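PDB 6FTF: protein kinase A regulatory subunit, putative from Trypanosoma cruzi, which probably restrains the kinase's catalytic subunit and binds nucleoside analogues, rather than cyclic AMP, in two cyclic-nucleotide-binding domains to release it. Local coordinates for residues A64-D69 with V124-D129; S88-I93 with L102-T107; V210-R215 with T244-V249; K223-T228 with D281-Y286. All coordinates share one frame; numbering follows the deposited sequence.

Interaction 1: A64-D69 with V124-D129; sequences ATFKHD and VKVCTD. With 7CI (7-cyano-7-deazainosine), chain F.
H68 lies against the chain at C127, T128 and D129, and its side chain can be followed outward from the backbone. CB sits 3.2 Å from T128 O. CG turns anti to the backbone N (chi1 -175°), which carries the ring past that carbonyl; CD2 then comes to 3.6 Å from C127 O, and both carbonyl oxygens meet the ring at its edge. At the tip, one water bridges NE2 and C127 O; it donates to the carbonyl.

Two backbone bonds hold the segments together. H68 N gives its hydrogen to D129 O over 3.0 Å, arriving well above the carbonyl plane, while D69 N donates to V126 O at 2.9 Å along a straighter path. A second water donates to both V126 O and D69 OD1, so that carbonyl oxygen has two donors. The carboxylate of D69 also lies near K125, but D69 OD1 and K125 NZ stay 4.2 Å apart, too far for a salt bridge. V126 packs against the backbone of K67: its CB is 3.4 Å from K67 O, and its CG2 touches F66 CB.

The contact is largely at the surface. Here strand 62-67 runs out and the chain leaves strand 123-126 for strand 130-137, joining the two antiparallel sheets of the cupin-type beta barrel (jelly roll) that forms a cyclic-nucleotide-binding domain.

Interaction 2: S88-I93 with L102-T107; sequences SGHADI and LKTEGT. With 7CI (7-cyano-7-deazainosine), chain F.
The imidazole of H90 carries T104 CG2 on one face, the methyl standing 3.7 Å from the ring centroid and only 12° off the normal, a clear CH-pi contact. At the ring's edge lies the carboxylate of E105, almost coplanar with it at 16°. H90 NE2 makes a weak hydrogen bond to E105 OE2, 3.0 Å long and bent, and a water bridges NE2 to the other oxygen, OE1. The glutamate gets there by a fold in its chain: CG lies between the backbone N and the carbonyl carbon (chi1 54°), and a further bend at chi2 brings the carboxylate alongside the ring. A second water, accepting from G89 N, donates to OE2, so the carboxylate is also linked through water to the backbone of G89.

Beyond the ring the segments pair as antiparallel strands. A91 and K103 form a hydrogen-bonded pair, with A91 N to K103 O at 2.9 Å and K103 N to A91 O at 2.8 Å, and D92 faces L102 in the following non-hydrogen-bonded pair. L102 CD1 rests 3.5 Å from D92 OD1. I93 CD1 packs on K103 CG. The same methyl, I93 CD1, lies 3.4 Å from O1 of the bound nucleoside. The ammonium group of K103 leads away to A108 O and the hydroxyl of Y172.

After K103 the chain enters a type II beta turn, T104 to T107, closed by T107 N and OG1 both donating to T104 O. This is the base of the beta hairpin 91-95/98-103, which lines the nucleoside pocket of a cyclic-nucleotide-binding domain.

Interaction 3: V210-R215 with T244-V249; sequences VEVIGR and TVADVV. With 7CI (7-cyano-7-deazainosine), chain E.
R215 grips a single oxygen of D247 with both of its terminal nitrogens, NH1 and NH2 each lying 2.9 Å from OD2, instead of spreading over the two carboxylate oxygens. Both come from the same face of the carboxylate, whose plane is turned 35° from that of the guanidinium; NH2 approaches on the syn side and NH1 from further above. NH1 also donates to G214 O, fixing the rotation of the group. The arginine chain bends at chi2 (-67°) to fold back toward the aspartate, and it makes a cation-pi contact with Y195, whose backbone N in turn bonds D247 OD1. Both aspartate oxygens are thus engaged, which would probably favour its charged form.

Alongside this ion pair runs regular antiparallel sheet: E211 with V249 and I213 with D247 are hydrogen-bonded pairs, and V212 faces V248 between them. These are inner strands of the second cyclic-nucleotide-binding domain, a cupin-type beta barrel (jelly roll). On the side of E211 and I213, E211 CG meets V249 CB at 3.9 Å.

The other side looks onto the nucleoside. V212 CG1 touches A246 CB and lies 3.6 Å from C2 of the ligand base, while V248 CG2 comes within 3.5 Å of the ribose oxygen O1. V245 N and A246 N each give a weak hydrogen bond to the ligand hydroxyl O4, just before the strand begins.

Interaction 4: K223-T228 with D281-Y286; sequences KVCEFT and DPKYEY. With 7CI (7-cyano-7-deazainosine), chain E.
V224 sets one methyl over the ring of Y286 and turns the other toward the bound base. With CG1 anti to the backbone N (chi1 174°), CG2 falls over the tyrosine face, 4.1 Å from the ring centroid, and CG1 lies 3.7 Å from ligand N3. Y286 presents its ring edge to the nitrile, CD2 being 3.1 Å from N4.

K283 runs the other way along F227. In one of its two conformers the chain bends at chi3 (85°), so that CE passes F227 CE1 and K283 NZ donates to E226 O at 2.8 Å, nearly along the C=O axis. K283 O accepts the hydrogen of ligand N3 at 2.7 Å. The ring of Y284 covers the base with one face, C3 lying over its rim, and Y284 OH comes 3.2 Å from F227 CZ; the two rings meet obliquely. F227 turns its edge to ligand N2.

D281 OD1 takes the N-H of K283 in an Asx turn just ahead of the helix, for which Y284 is the N-cap. Through V224-Y286 and K283-E226, this turn and the start of helix 285-293 lie against edge strand 221-228, while Y286 OH reaches R215 N on neighbouring strand 209-215 and Y284 packs on helix 235-240.

The four contacts form two pairs, one at each nucleoside site. Interactions 1 and 2, in the first cyclic-nucleotide-binding domain, have centres about 9 Å apart and meet where strands 123-126 and 91-95 are neighbours in one sheet; along the chain, interaction 2 is nested within the loop closed by interaction 1. Interaction 3 lies in the second such domain; its centre is about 10 Å from that of interaction 4, they share the sheet holding strands 209-215 and 221-228, and their segments alternate along the chain. The pairs follow in series on opposite sides of the chain's centre, with interactions 2 and 4 about 37 Å apart between centres. One chain thus carries two separate pockets built on similar strand orders.

Interaction 1: A64-D69 with V124-D129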
# COMPACT_ATOMS: atom_id res chain seq x y z
N ALA A 64 -14.98 14.29 -11.35
CA ALA A 64 -16.03 13.71 -12.17
C ALA A 64 -16.99 12.93 -11.29
O ALA A 64 -16.59 12.41 -10.24
CB ALA A 64 -15.44 12.78 -13.23
N THR A 65 -18.25 12.85 -11.70
CA THR A 65 -19.21 12.06 -10.95
C THR A 65 -19.95 11.14 -11.90
O THR A 65 -20.09 11.41 -13.09
CB THR A 65 -20.23 12.92 -10.19
OG1 THR A 65 -21.06 13.61 -11.12
CG2 THR A 65 -19.52 13.88 -9.28
N PHE A 66 -20.46 10.06 -11.32
CA PHE A 66 -21.14 8.99 -12.03
C PHE A 66 -22.28 8.49 -11.16
O PHE A 66 -22.33 8.72 -9.94
CB PHE A 66 -20.19 7.82 -12.31
CG PHE A 66 -19.00 8.20 -13.13
CD1 PHE A 66 -17.82 8.64 -12.53
CD2 PHE A 66 -19.05 8.12 -14.51
CE1 PHE A 66 -16.73 9.00 -13.29
CE2 PHE A 66 -17.95 8.47 -15.28
CZ PHE A 66 -16.79 8.91 -14.67
N LYS A 67 -23.22 7.80 -11.80
CA LYS A 67 -24.38 7.21 -11.13
C LYS A 67 -24.36 5.70 -11.29
O LYS A 67 -23.69 5.15 -12.16
CB LYS A 67 -25.69 7.73 -11.72
CG LYS A 67 -25.84 9.23 -11.62
CD LYS A 67 -25.87 9.67 -10.16
CE LYS A 67 -26.14 11.16 -10.01
NZ LYS A 67 -27.48 11.56 -10.53
N HIS A 68 -25.16 5.03 -10.45
CA HIS A 68 -25.35 3.59 -10.55
C HIS A 68 -25.53 3.17 -12.00
O HIS A 68 -26.34 3.76 -12.73
CB HIS A 68 -26.58 3.19 -9.74
CG HIS A 68 -26.79 1.71 -9.67
ND1 HIS A 68 -27.63 1.03 -10.54
CD2 HIS A 68 -26.25 0.77 -8.86
CE1 HIS A 68 -27.60 -0.26 -10.25
NE2 HIS A 68 -26.77 -0.44 -9.23
N ASP A 69 -24.81 2.11 -12.40
CA ASP A 69 -24.83 1.48 -13.72
C ASP A 69 -24.09 2.27 -14.80
O ASP A 69 -23.92 1.74 -15.91
CB ASP A 69 -26.23 1.10 -14.22
CG ASP A 69 -26.73 -0.22 -13.65
OD1 ASP A 69 -25.93 -1.03 -13.14
OD2 ASP A 69 -27.95 -0.46 -13.74
N VAL A 124 -15.59 -1.03 -16.15
CA VAL A 124 -15.70 -0.50 -14.79
C VAL A 124 -17.08 0.11 -14.66
O VAL A 124 -17.37 1.12 -15.30
CB VAL A 124 -14.61 0.55 -14.52
CG1 VAL A 124 -14.78 1.08 -13.12
CG2 VAL A 124 -13.22 -0.04 -14.75
N LYS A 125 -17.93 -0.49 -13.82
CA LYS A 125 -19.35 -0.15 -13.78
C LYS A 125 -19.75 0.21 -12.36
O LYS A 125 -19.58 -0.60 -11.44
CB LYS A 125 -20.19 -1.31 -14.32
CG LYS A 125 -21.64 -0.96 -14.59
CD LYS A 125 -22.30 -2.11 -15.31
CE LYS A 125 -23.75 -1.80 -15.66
NZ LYS A 125 -24.30 -2.79 -16.63
N VAL A 126 -20.30 1.42 -12.17
CA VAL A 126 -20.61 1.91 -10.83
C VAL A 126 -21.72 1.08 -10.21
O VAL A 126 -22.73 0.78 -10.85
CB VAL A 126 -21.00 3.39 -10.92
CG1 VAL A 126 -21.45 3.92 -9.57
CG2 VAL A 126 -19.85 4.20 -11.47
N CYS A 127 -21.55 0.71 -8.94
CA CYS A 127 -22.54 -0.13 -8.28
C CYS A 127 -23.08 0.45 -7.00
O CYS A 127 -23.89 -0.21 -6.32
CB CYS A 127 -22.00 -1.55 -8.05
SG CYS A 127 -20.53 -1.66 -7.04
N THR A 128 -22.72 1.68 -6.66
CA THR A 128 -23.40 2.46 -5.64
C THR A 128 -24.30 3.48 -6.32
O THR A 128 -24.28 3.62 -7.55
CB THR A 128 -22.36 3.15 -4.75
OG1 THR A 128 -21.35 3.76 -5.56
CG2 THR A 128 -21.70 2.14 -3.83
N ASP A 129 -25.10 4.19 -5.52
CA ASP A 129 -26.00 5.18 -6.11
C ASP A 129 -25.24 6.25 -6.88
O ASP A 129 -25.65 6.66 -7.97
CB ASP A 129 -26.85 5.85 -5.04
CG ASP A 129 -27.90 4.94 -4.44
OD1 ASP A 129 -28.36 4.01 -5.12
OD2 ASP A 129 -28.29 5.20 -3.27
C1 7CI F . -9.16 -2.53 -13.13
N1 7CI F . -8.84 -3.98 -13.30
O1 7CI F . -10.06 -2.15 -14.16
C2 7CI F . -8.71 -4.84 -12.29
N2 7CI F . -8.78 -4.65 -10.95
O2 7CI F . -8.10 -0.57 -12.45
C3 7CI F . -8.59 -5.70 -10.15
N3 7CI F . -8.32 -6.97 -10.68
O3 7CI F . -7.29 -0.11 -14.89
C4 7CI F . -8.23 -7.18 -12.02
N4 7CI F . -8.03 -7.76 -16.15
C5 7CI F . -8.43 -6.11 -12.89
O5 7CI F . -7.97 -8.36 -12.41
C6 7CI F . -8.43 -5.95 -14.33
C7 7CI F . -8.71 -4.59 -14.51
C8 7CI F . -8.21 -6.94 -15.32
C9 7CI F . -7.99 -1.67 -13.26
C10 7CI F . -8.01 -1.32 -14.66
C11 7CI F . -9.48 -1.11 -14.92
C12 7CI F . -9.89 -1.26 -16.46
O4 7CI F . -9.32 -2.43 -17.00
O HOH W 1 -25.90 -2.41 -6.95
O HOH W 2 -23.94 -1.60 -11.48

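Interaction 2: S88-I93 with L102-T107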
# COMPACT_ATOMS: atom_id res chain seq x y z
N SER A 88 -15.54 8.57 -3.30
CA SER A 88 -16.58 7.81 -2.64
C SER A 88 -17.36 7.06 -3.70
O SER A 88 -17.41 7.47 -4.87
CB SER A 88 -17.49 8.70 -1.80
OG SER A 88 -18.06 9.74 -2.57
N GLY A 89 -17.96 5.95 -3.29
CA GLY A 89 -18.67 5.08 -4.20
C GLY A 89 -17.85 3.84 -4.53
O GLY A 89 -16.65 3.75 -4.23
N HIS A 90 -18.52 2.88 -5.14
CA HIS A 90 -17.90 1.61 -5.51
C HIS A 90 -18.19 1.30 -6.97
O HIS A 90 -19.21 1.73 -7.53
CB HIS A 90 -18.45 0.43 -4.70
CG HIS A 90 -18.25 0.53 -3.23
ND1 HIS A 90 -18.84 -0.35 -2.35
CD2 HIS A 90 -17.50 1.37 -2.47
CE1 HIS A 90 -18.48 -0.05 -1.12
NE2 HIS A 90 -17.67 0.99 -1.16
N ALA A 91 -17.31 0.50 -7.57
CA ALA A 91 -17.52 0.06 -8.94
C ALA A 91 -17.07 -1.38 -9.10
O ALA A 91 -16.07 -1.82 -8.52
CB ALA A 91 -16.76 0.93 -9.93
N ASP A 92 -17.81 -2.10 -9.94
CA ASP A 92 -17.45 -3.46 -10.31
C ASP A 92 -16.47 -3.44 -11.48
O ASP A 92 -16.63 -2.69 -12.44
CB ASP A 92 -18.68 -4.25 -10.74
CG ASP A 92 -19.67 -4.48 -9.61
OD1 ASP A 92 -19.25 -4.81 -8.48
OD2 ASP A 92 -20.88 -4.33 -9.86
N ILE A 93 -15.50 -4.35 -11.42
CA ILE A 93 -14.63 -4.68 -12.54
C ILE A 93 -15.22 -5.91 -13.21
O ILE A 93 -15.36 -6.96 -12.57
CB ILE A 93 -13.19 -4.95 -12.07
CG1 ILE A 93 -12.65 -3.78 -11.24
CG2 ILE A 93 -12.28 -5.25 -13.26
CD1 ILE A 93 -12.70 -2.43 -11.96
N LEU A 102 -14.01 -5.67 -6.85
CA LEU A 102 -14.80 -4.53 -6.41
C LEU A 102 -13.85 -3.40 -6.00
O LEU A 102 -13.05 -3.56 -5.07
CB LEU A 102 -15.69 -4.89 -5.22
CG LEU A 102 -16.56 -3.74 -4.68
CD1 LEU A 102 -17.68 -3.42 -5.64
CD2 LEU A 102 -17.10 -4.05 -3.30
N LYS A 103 -13.94 -2.27 -6.70
CA LYS A 103 -13.17 -1.08 -6.38
C LYS A 103 -13.96 -0.19 -5.42
O LYS A 103 -15.14 0.11 -5.67
CB LYS A 103 -12.86 -0.29 -7.65
CG LYS A 103 -11.80 -0.94 -8.56
CD LYS A 103 -10.38 -0.69 -8.07
CE LYS A 103 -9.34 -1.38 -8.94
NZ LYS A 103 -7.98 -0.96 -8.55
N THR A 104 -13.33 0.21 -4.33
CA THR A 104 -13.99 0.97 -3.27
C THR A 104 -13.26 2.30 -3.07
O THR A 104 -12.35 2.67 -3.81
CB THR A 104 -14.05 0.13 -1.99
OG1 THR A 104 -12.72 -0.20 -1.59
CG2 THR A 104 -14.83 -1.17 -2.23
N GLU A 105 -13.69 3.04 -2.07
CA GLU A 105 -13.17 4.38 -1.90
C GLU A 105 -11.65 4.36 -1.73
O GLU A 105 -11.08 3.50 -1.04
CB GLU A 105 -13.84 5.07 -0.70
CG GLU A 105 -13.77 4.32 0.60
CD GLU A 105 -14.90 3.30 0.81
OE1 GLU A 105 -15.00 2.80 1.95
OE2 GLU A 105 -15.68 2.99 -0.13
N GLY A 106 -11.00 5.32 -2.37
CA GLY A 106 -9.57 5.48 -2.30
C GLY A 106 -8.80 4.72 -3.35
O GLY A 106 -7.59 4.97 -3.51
N THR A 107 -9.43 3.81 -4.05
CA THR A 107 -8.77 3.00 -5.05
C THR A 107 -8.80 3.70 -6.41
O THR A 107 -9.53 4.68 -6.62
CB THR A 107 -9.38 1.60 -5.16
OG1 THR A 107 -10.70 1.65 -5.73
CG2 THR A 107 -9.40 0.91 -3.80
C1 7CI F . -9.16 -2.53 -13.13
N1 7CI F . -8.84 -3.98 -13.30
O1 7CI F . -10.06 -2.15 -14.16
C2 7CI F . -8.71 -4.84 -12.29
N2 7CI F . -8.78 -4.65 -10.95
O2 7CI F . -8.10 -0.57 -12.45
C3 7CI F . -8.59 -5.70 -10.15
N3 7CI F . -8.32 -6.97 -10.68
O3 7CI F . -7.29 -0.11 -14.89
C4 7CI F . -8.23 -7.18 -12.02
N4 7CI F . -8.03 -7.76 -16.15
C5 7CI F . -8.43 -6.11 -12.89
O5 7CI F . -7.97 -8.36 -12.41
C6 7CI F . -8.43 -5.95 -14.33
C7 7CI F . -8.71 -4.59 -14.51
C8 7CI F . -8.21 -6.94 -15.32
C9 7CI F . -7.99 -1.67 -13.26
C10 7CI F . -8.01 -1.32 -14.66
C11 7CI F . -9.48 -1.11 -14.92
C12 7CI F . -9.89 -1.26 -16.46
O4 7CI F . -9.32 -2.43 -17.00
O HOH W 3 -17.61 4.90 -0.66
O HOH W 4 -16.91 0.85 1.70

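Interaction 3: V210-R215 with T244-V249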
# COMPACT_ATOMS: atom_id res chain seq x y z
N VAL A 210 15.71 -12.82 12.27
CA VAL A 210 15.56 -11.75 13.26
C VAL A 210 15.14 -12.35 14.59
O VAL A 210 14.59 -13.45 14.65
CB VAL A 210 14.53 -10.67 12.83
CG1 VAL A 210 14.91 -10.10 11.46
CG2 VAL A 210 13.10 -11.24 12.81
N GLU A 211 15.36 -11.59 15.66
CA GLU A 211 14.88 -11.93 16.99
C GLU A 211 13.98 -10.82 17.50
O GLU A 211 14.22 -9.65 17.26
CB GLU A 211 16.02 -12.18 17.98
CG GLU A 211 16.96 -11.00 18.19
CD GLU A 211 18.18 -11.33 19.06
OE1 GLU A 211 18.99 -10.40 19.34
OE2 GLU A 211 18.34 -12.51 19.47
N VAL A 212 12.93 -11.23 18.20
CA VAL A 212 11.95 -10.32 18.80
C VAL A 212 12.26 -10.27 20.29
O VAL A 212 12.35 -11.32 20.93
CB VAL A 212 10.53 -10.84 18.56
CG1 VAL A 212 9.50 -9.94 19.20
CG2 VAL A 212 10.24 -10.96 17.07
N ILE A 213 12.38 -9.06 20.84
CA ILE A 213 12.83 -8.87 22.21
C ILE A 213 11.81 -8.01 22.94
O ILE A 213 11.64 -6.82 22.64
CB ILE A 213 14.23 -8.24 22.25
CG1 ILE A 213 15.21 -9.14 21.48
CG2 ILE A 213 14.69 -8.02 23.67
CD1 ILE A 213 16.57 -8.52 21.29
N GLY A 214 11.11 -8.62 23.90
CA GLY A 214 10.15 -7.94 24.75
C GLY A 214 10.80 -7.47 26.04
O GLY A 214 12.02 -7.30 26.12
N ARG A 215 9.98 -7.30 27.07
CA ARG A 215 10.44 -6.84 28.37
C ARG A 215 9.83 -7.71 29.45
O ARG A 215 8.62 -7.98 29.41
CB ARG A 215 10.04 -5.37 28.60
CG ARG A 215 10.62 -4.40 27.57
CD ARG A 215 12.13 -4.27 27.66
NE ARG A 215 12.66 -3.28 26.73
CZ ARG A 215 13.06 -3.54 25.48
NH1 ARG A 215 13.00 -4.75 24.98
NH2 ARG A 215 13.52 -2.55 24.73
N THR A 244 5.13 0.39 19.36
CA THR A 244 5.78 -0.91 19.27
C THR A 244 6.08 -1.47 20.66
O THR A 244 6.48 -0.75 21.58
CB THR A 244 7.05 -0.84 18.43
OG1 THR A 244 7.93 0.10 19.02
CG2 THR A 244 6.77 -0.45 16.99
N VAL A 245 5.85 -2.76 20.79
CA VAL A 245 5.93 -3.47 22.05
C VAL A 245 7.11 -4.41 22.11
O VAL A 245 7.27 -5.13 23.10
CB VAL A 245 4.60 -4.18 22.38
CG1 VAL A 245 3.55 -3.15 22.75
CG2 VAL A 245 4.11 -4.99 21.19
N ALA A 246 7.95 -4.44 21.08
CA ALA A 246 9.15 -5.26 21.09
C ALA A 246 10.18 -4.63 20.17
O ALA A 246 9.83 -3.92 19.23
CB ALA A 246 8.85 -6.67 20.59
N ASP A 247 11.44 -4.92 20.46
CA ASP A 247 12.49 -4.70 19.48
C ASP A 247 12.48 -5.86 18.50
O ASP A 247 12.16 -6.99 18.87
CB ASP A 247 13.86 -4.68 20.14
CG ASP A 247 13.98 -3.68 21.26
OD1 ASP A 247 13.83 -2.48 21.00
OD2 ASP A 247 14.29 -4.10 22.41
N VAL A 248 12.90 -5.60 17.27
CA VAL A 248 13.19 -6.66 16.31
C VAL A 248 14.60 -6.40 15.80
O VAL A 248 14.88 -5.32 15.27
CB VAL A 248 12.18 -6.69 15.15
CG1 VAL A 248 12.53 -7.83 14.22
CG2 VAL A 248 10.76 -6.83 15.69
N VAL A 249 15.48 -7.38 16.01
CA VAL A 249 16.92 -7.21 15.78
C VAL A 249 17.38 -8.25 14.77
O VAL A 249 17.06 -9.43 14.90
CB VAL A 249 17.70 -7.37 17.10
CG1 VAL A 249 19.19 -7.11 16.88
CG2 VAL A 249 17.13 -6.44 18.17
C1 7CI E . 6.70 -8.37 16.69
N1 7CI E . 6.20 -8.90 18.01
O1 7CI E . 7.46 -7.20 16.90
C2 7CI E . 6.01 -10.18 18.27
N2 7CI E . 6.25 -11.26 17.49
O2 7CI E . 5.93 -8.17 14.46
C3 7CI E . 6.06 -12.48 18.03
N3 7CI E . 5.54 -12.63 19.32
O3 7CI E . 4.70 -5.88 15.03
C4 7CI E . 5.25 -11.55 20.11
N4 7CI E . 4.54 -8.07 22.38
C5 7CI E . 5.52 -10.26 19.61
O5 7CI E . 4.75 -11.78 21.24
C6 7CI E . 5.41 -8.90 20.12
C7 7CI E . 5.86 -8.12 19.06
C8 7CI E . 4.94 -8.45 21.35
C9 7CI E . 5.59 -7.98 15.78
C10 7CI E . 5.40 -6.59 16.11
C11 7CI E . 6.86 -6.10 16.23
C12 7CI E . 7.03 -4.79 17.11
O4 7CI E . 6.31 -4.90 18.28

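Interaction 4: K223-T228 with D281-Y286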
# COMPACT_ATOMS: atom_id res chain seq x y z
N LYS A 223 14.11 -12.34 25.29
CA LYS A 223 13.88 -12.82 23.93
C LYS A 223 12.55 -13.56 23.85
O LYS A 223 12.28 -14.46 24.65
CB LYS A 223 15.04 -13.71 23.48
CG LYS A 223 14.91 -14.22 22.05
CD LYS A 223 16.25 -14.71 21.52
CE LYS A 223 16.15 -15.24 20.08
NZ LYS A 223 17.48 -15.25 19.39
N VAL A 224 11.73 -13.19 22.88
CA VAL A 224 10.42 -13.81 22.69
C VAL A 224 10.48 -14.94 21.68
O VAL A 224 9.98 -16.04 21.94
CB VAL A 224 9.41 -12.73 22.28
CG1 VAL A 224 8.07 -13.34 21.92
CG2 VAL A 224 9.23 -11.74 23.39
N CYS A 225 11.06 -14.70 20.51
CA CYS A 225 11.09 -15.70 19.44
C CYS A 225 11.99 -15.18 18.33
O CYS A 225 12.56 -14.09 18.42
CB CYS A 225 9.68 -15.99 18.90
SG CYS A 225 8.92 -14.64 17.94
N GLU A 226 12.10 -15.98 17.26
CA GLU A 226 12.76 -15.60 16.02
C GLU A 226 11.79 -15.70 14.86
O GLU A 226 10.77 -16.39 14.95
CB GLU A 226 13.97 -16.50 15.74
CG GLU A 226 15.09 -16.26 16.76
CD GLU A 226 16.39 -16.97 16.44
OE1 GLU A 226 17.42 -16.64 17.10
OE2 GLU A 226 16.42 -17.84 15.54
N PHE A 227 12.11 -14.99 13.78
CA PHE A 227 11.42 -15.10 12.50
C PHE A 227 12.49 -15.14 11.41
O PHE A 227 13.64 -14.73 11.62
CB PHE A 227 10.47 -13.93 12.25
CG PHE A 227 9.26 -13.95 13.13
CD1 PHE A 227 8.32 -14.95 13.02
CD2 PHE A 227 9.02 -12.93 14.02
CE1 PHE A 227 7.19 -14.96 13.83
CE2 PHE A 227 7.89 -12.94 14.82
CZ PHE A 227 6.98 -13.95 14.71
N THR A 228 12.10 -15.60 10.22
CA THR A 228 13.06 -15.77 9.15
C THR A 228 12.39 -15.51 7.80
O THR A 228 11.29 -14.97 7.73
CB THR A 228 13.75 -17.13 9.28
OG1 THR A 228 14.86 -17.22 8.38
CG2 THR A 228 12.78 -18.24 9.00
N ASP A 281 -1.15 -18.40 17.70
CA ASP A 281 0.19 -18.90 17.44
C ASP A 281 0.98 -18.80 18.74
O ASP A 281 1.05 -17.70 19.31
CB ASP A 281 0.80 -18.02 16.37
CG ASP A 281 2.20 -18.43 15.94
OD1 ASP A 281 2.95 -19.05 16.72
OD2 ASP A 281 2.54 -18.06 14.80
N PRO A 282 1.57 -19.88 19.25
CA PRO A 282 2.29 -19.80 20.52
C PRO A 282 3.43 -18.80 20.52
O PRO A 282 3.82 -18.36 21.61
CB PRO A 282 2.77 -21.23 20.76
CG PRO A 282 2.75 -21.87 19.43
CD PRO A 282 1.61 -21.25 18.69
N LYS A 283 3.97 -18.43 19.36
CA LYS A 283 5.03 -17.44 19.34
C LYS A 283 4.55 -16.06 19.78
O LYS A 283 5.40 -15.20 20.06
CB LYS A 283 5.67 -17.35 17.95
CG LYS A 283 6.37 -18.64 17.54
CD LYS A 283 6.79 -18.67 16.07
CE LYS A 283 8.15 -18.00 15.83
NZ LYS A 283 8.81 -18.40 14.52
N TYR A 284 3.23 -15.84 19.85
CA TYR A 284 2.65 -14.57 20.26
C TYR A 284 1.99 -14.64 21.64
O TYR A 284 1.22 -13.75 21.99
CB TYR A 284 1.66 -14.07 19.20
CG TYR A 284 2.29 -13.75 17.85
CD1 TYR A 284 2.62 -14.76 16.95
CD2 TYR A 284 2.53 -12.44 17.47
CE1 TYR A 284 3.19 -14.46 15.73
CE2 TYR A 284 3.08 -12.13 16.24
CZ TYR A 284 3.41 -13.15 15.37
OH TYR A 284 3.98 -12.90 14.14
N GLU A 285 2.34 -15.65 22.45
CA GLU A 285 1.85 -15.70 23.82
C GLU A 285 2.24 -14.44 24.59
O GLU A 285 1.42 -13.89 25.34
CB GLU A 285 2.40 -16.95 24.51
CG GLU A 285 1.93 -17.09 25.95
CD GLU A 285 2.40 -18.36 26.61
OE1 GLU A 285 2.08 -18.55 27.80
OE2 GLU A 285 3.09 -19.17 25.95
N TYR A 286 3.47 -13.98 24.43
CA TYR A 286 3.92 -12.77 25.09
C TYR A 286 3.01 -11.59 24.74
O TYR A 286 2.55 -10.85 25.62
CB TYR A 286 5.39 -12.51 24.71
CG TYR A 286 5.90 -11.19 25.24
CD1 TYR A 286 6.46 -11.09 26.50
CD2 TYR A 286 5.80 -10.05 24.48
CE1 TYR A 286 6.90 -9.88 26.99
CE2 TYR A 286 6.23 -8.83 24.97
CZ TYR A 286 6.78 -8.76 26.22
OH TYR A 286 7.20 -7.55 26.72
C1 7CI E . 6.70 -8.37 16.69
N1 7CI E . 6.20 -8.90 18.01
O1 7CI E . 7.46 -7.20 16.90
C2 7CI E . 6.01 -10.18 18.27
N2 7CI E . 6.25 -11.26 17.49
O2 7CI E . 5.93 -8.17 14.46
C3 7CI E . 6.06 -12.48 18.03
N3 7CI E . 5.54 -12.63 19.32
O3 7CI E . 4.70 -5.88 15.03
C4 7CI E . 5.25 -11.55 20.11
N4 7CI E . 4.54 -8.07 22.38
C5 7CI E . 5.52 -10.26 19.61
O5 7CI E . 4.75 -11.78 21.24
C6 7CI E . 5.41 -8.90 20.12
C7 7CI E . 5.86 -8.12 19.06
C8 7CI E . 4.94 -8.45 21.35
C9 7CI E . 5.59 -7.98 15.78
C10 7CI E . 5.40 -6.59 16.11
C11 7CI E . 6.86 -6.10 16.23
C12 7CI E . 7.03 -4.79 17.11
O4 7CI E . 6.31 -4.90 18.28